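Local coordinates for polyhedrin (Orgyia pseudotsugata cypovirus 5, PDB 5A8U), which builds the crystalline occlusion bodies, or polyhedra, that shelter cypovirus particles from the outside environment until insect larvae ingest them, at residues V35-T39 with L62-P66. Sequence-based numbering, arbitrary orientation.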
loop_
_atom_site.group_PDB
_atom_site.type_symbol
_atom_site.label_atom_id
_atom_site.label_comp_id
_atom_site.label_asym_id
_atom_site.label_seq_id
_atom_site.Cartn_x
_atom_site.Cartn_y
_atom_site.Cartn_z
ATOM N N VAL A 35 -17.020 -6.785 -1.467
ATOM C CA VAL A 35 -18.018 -6.220 -2.363
ATOM C C VAL A 35 -18.876 -5.239 -1.594
ATOM O O VAL A 35 -19.580 -5.624 -0.668
ATOM C CB VAL A 35 -18.931 -7.288 -2.966
ATOM C CG1 VAL A 35 -19.873 -6.647 -3.981
ATOM C CG2 VAL A 35 -18.109 -8.352 -3.659
ATOM N N LEU A 36 -18.807 -3.971 -1.967
ATOM C CA LEU A 36 -19.563 -2.936 -1.259
ATOM C C LEU A 36 -20.843 -2.634 -2.001
ATOM O O LEU A 36 -20.830 -2.540 -3.223
ATOM C CB LEU A 36 -18.730 -1.669 -1.148
ATOM C CG LEU A 36 -17.451 -1.913 -0.342
ATOM C CD1 LEU A 36 -16.467 -0.785 -0.554
ATOM C CD2 LEU A 36 -17.802 -2.036 1.141
ATOM N N LYS A 37 -21.946 -2.486 -1.269
ATOM C CA LYS A 37 -23.238 -2.301 -1.923
ATOM C C LYS A 37 -23.808 -0.928 -1.607
ATOM O O LYS A 37 -23.762 -0.490 -0.448
ATOM C CB LYS A 37 -24.209 -3.385 -1.458
ATOM C CG LYS A 37 -23.622 -4.797 -1.571
ATOM C CD LYS A 37 -24.737 -5.828 -1.479
ATOM C CE LYS A 37 -25.626 -5.734 -2.706
ATOM N NZ LYS A 37 -26.676 -6.793 -2.708
ATOM N N TYR A 38 -24.342 -0.272 -2.636
ATOM C CA TYR A 38 -24.846 1.097 -2.538
ATOM C C TYR A 38 -26.326 1.110 -2.878
ATOM O O TYR A 38 -26.809 0.225 -3.574
ATOM C CB TYR A 38 -24.049 2.059 -3.453
ATOM C CG TYR A 38 -22.580 1.992 -3.112
ATOM C CD1 TYR A 38 -21.768 1.009 -3.677
ATOM C CD2 TYR A 38 -22.019 2.852 -2.178
ATOM C CE1 TYR A 38 -20.452 0.895 -3.333
ATOM C CE2 TYR A 38 -20.687 2.745 -1.824
ATOM C CZ TYR A 38 -19.913 1.770 -2.412
ATOM O OH TYR A 38 -18.598 1.654 -2.089
ATOM N N THR A 39 -27.036 2.099 -2.355
ATOM C CA THR A 39 -28.491 2.110 -2.467
ATOM C C THR A 39 -28.988 2.411 -3.882
ATOM O O THR A 39 -30.165 2.236 -4.166
ATOM C CB THR A 39 -29.123 3.094 -1.467
ATOM O OG1 THR A 39 -28.592 4.402 -1.688
ATOM C CG2 THR A 39 -28.791 2.639 -0.046
ATOM N N LEU A 62 -11.862 4.824 0.255
ATOM C CA LEU A 62 -12.136 3.691 -0.634
ATOM C C LEU A 62 -13.439 2.936 -0.320
ATOM O O LEU A 62 -13.935 2.196 -1.164
ATOM C CB LEU A 62 -10.945 2.721 -0.670
ATOM C CG LEU A 62 -9.691 3.327 -1.329
ATOM C CD1 LEU A 62 -8.568 2.297 -1.425
ATOM C CD2 LEU A 62 -10.012 3.873 -2.712
ATOM N N MET A 63 -13.990 3.117 0.880
ATOM C CA MET A 63 -15.274 2.486 1.192
ATOM C C MET A 63 -16.419 3.168 0.446
ATOM O O MET A 63 -17.423 2.535 0.125
ATOM C CB MET A 63 -15.560 2.533 2.697
ATOM C CG MET A 63 -14.617 1.683 3.536
ATOM S SD MET A 63 -14.882 -0.101 3.312
ATOM C CE MET A 63 -16.480 -0.290 4.126
ATOM N N LYS A 64 -16.276 4.472 0.214
ATOM C CA LYS A 64 -17.288 5.246 -0.494
ATOM C C LYS A 64 -17.195 5.088 -2.013
ATOM O O LYS A 64 -16.200 4.606 -2.555
ATOM C CB LYS A 64 -17.204 6.736 -0.110
ATOM C CG LYS A 64 -16.003 7.447 -0.705
ATOM C CD LYS A 64 -15.970 8.906 -0.272
ATOM C CE LYS A 64 -14.954 9.696 -1.055
ATOM N NZ LYS A 64 -15.472 10.114 -2.384
ATOM N N PHE A 65 -18.265 5.476 -2.683
ATOM C CA PHE A 65 -18.279 5.590 -4.135
ATOM C C PHE A 65 -18.844 6.971 -4.495
ATOM O O PHE A 65 -19.741 7.461 -3.804
ATOM C CB PHE A 65 -19.143 4.490 -4.761
ATOM C CG PHE A 65 -19.220 4.590 -6.248
ATOM C CD1 PHE A 65 -18.180 4.102 -7.031
ATOM C CD2 PHE A 65 -20.292 5.214 -6.860
ATOM C CE1 PHE A 65 -18.223 4.213 -8.415
ATOM C CE2 PHE A 65 -20.344 5.329 -8.249
ATOM C CZ PHE A 65 -19.308 4.819 -9.023
ATOM N N PRO A 66 -18.290 7.631 -5.525
ATOM C CA PRO A 66 -17.084 7.271 -6.272
ATOM C C PRO A 66 -15.835 7.581 -5.437
ATOM O O PRO A 66 -15.953 8.049 -4.310
ATOM C CB PRO A 66 -17.160 8.186 -7.510
ATOM C CG PRO A 66 -17.893 9.418 -6.999
ATOM C CD PRO A 66 -18.919 8.867 -6.037
#
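One face of the Tyr38 ring takes the CB of Phe65, which sits 3.6 Å above the ring plane, displaced toward the rim and nearest the CZ and CE2 atoms: a CH-pi contact. The Phe65 ring follows behind, turning an edge to that same Tyr38 ring in an edge-to-face pair with centroids 6.0 Å apart and planes at 51°. The CG of Phe65 is anti to its own backbone nitrogen (chi1 178°), which carries the ring away from 35-39 and leaves CB to make the close approach. One face of the Phe65 ring has Pro66 CB over its centre, just past the cis peptide bond that joins the two residues.

At the phenol edge, near the ring plane, lies the carbonyl of Met63. Tyr38 OH donates to Met63 O over 2.7 Å, from above the carbonyl plane rather than along a lone pair, with a C=O...donor angle of 139°. The acceptor belongs to the last residue of helix 60-63, and the chain leaves helical geometry at Lys64. Beside the hydroxyl, Leu36 spreads its two methyls: CD1 reaches Met63 O at 3.5 Å, while CD2 meets Met63 CE at 3.7 Å, the thioether chain being bent at chi2 and chi3 and crossing the leucine at about a right angle.

Gln44, on the neighbouring strand 43-50, hydrogen-bonds through NE2 to both Tyr38 OH and Lys64 O. Segment 35-39, running on from strand 30-37, thus meets the chain leaving helix 60-63 through one buried phenol bond and the Leu36-Met63 and Phe65 packing beside it. Two bonds satisfy the hydroxyl, as donor to Met63 O and acceptor from Gln44 NE2, and so fix its direction.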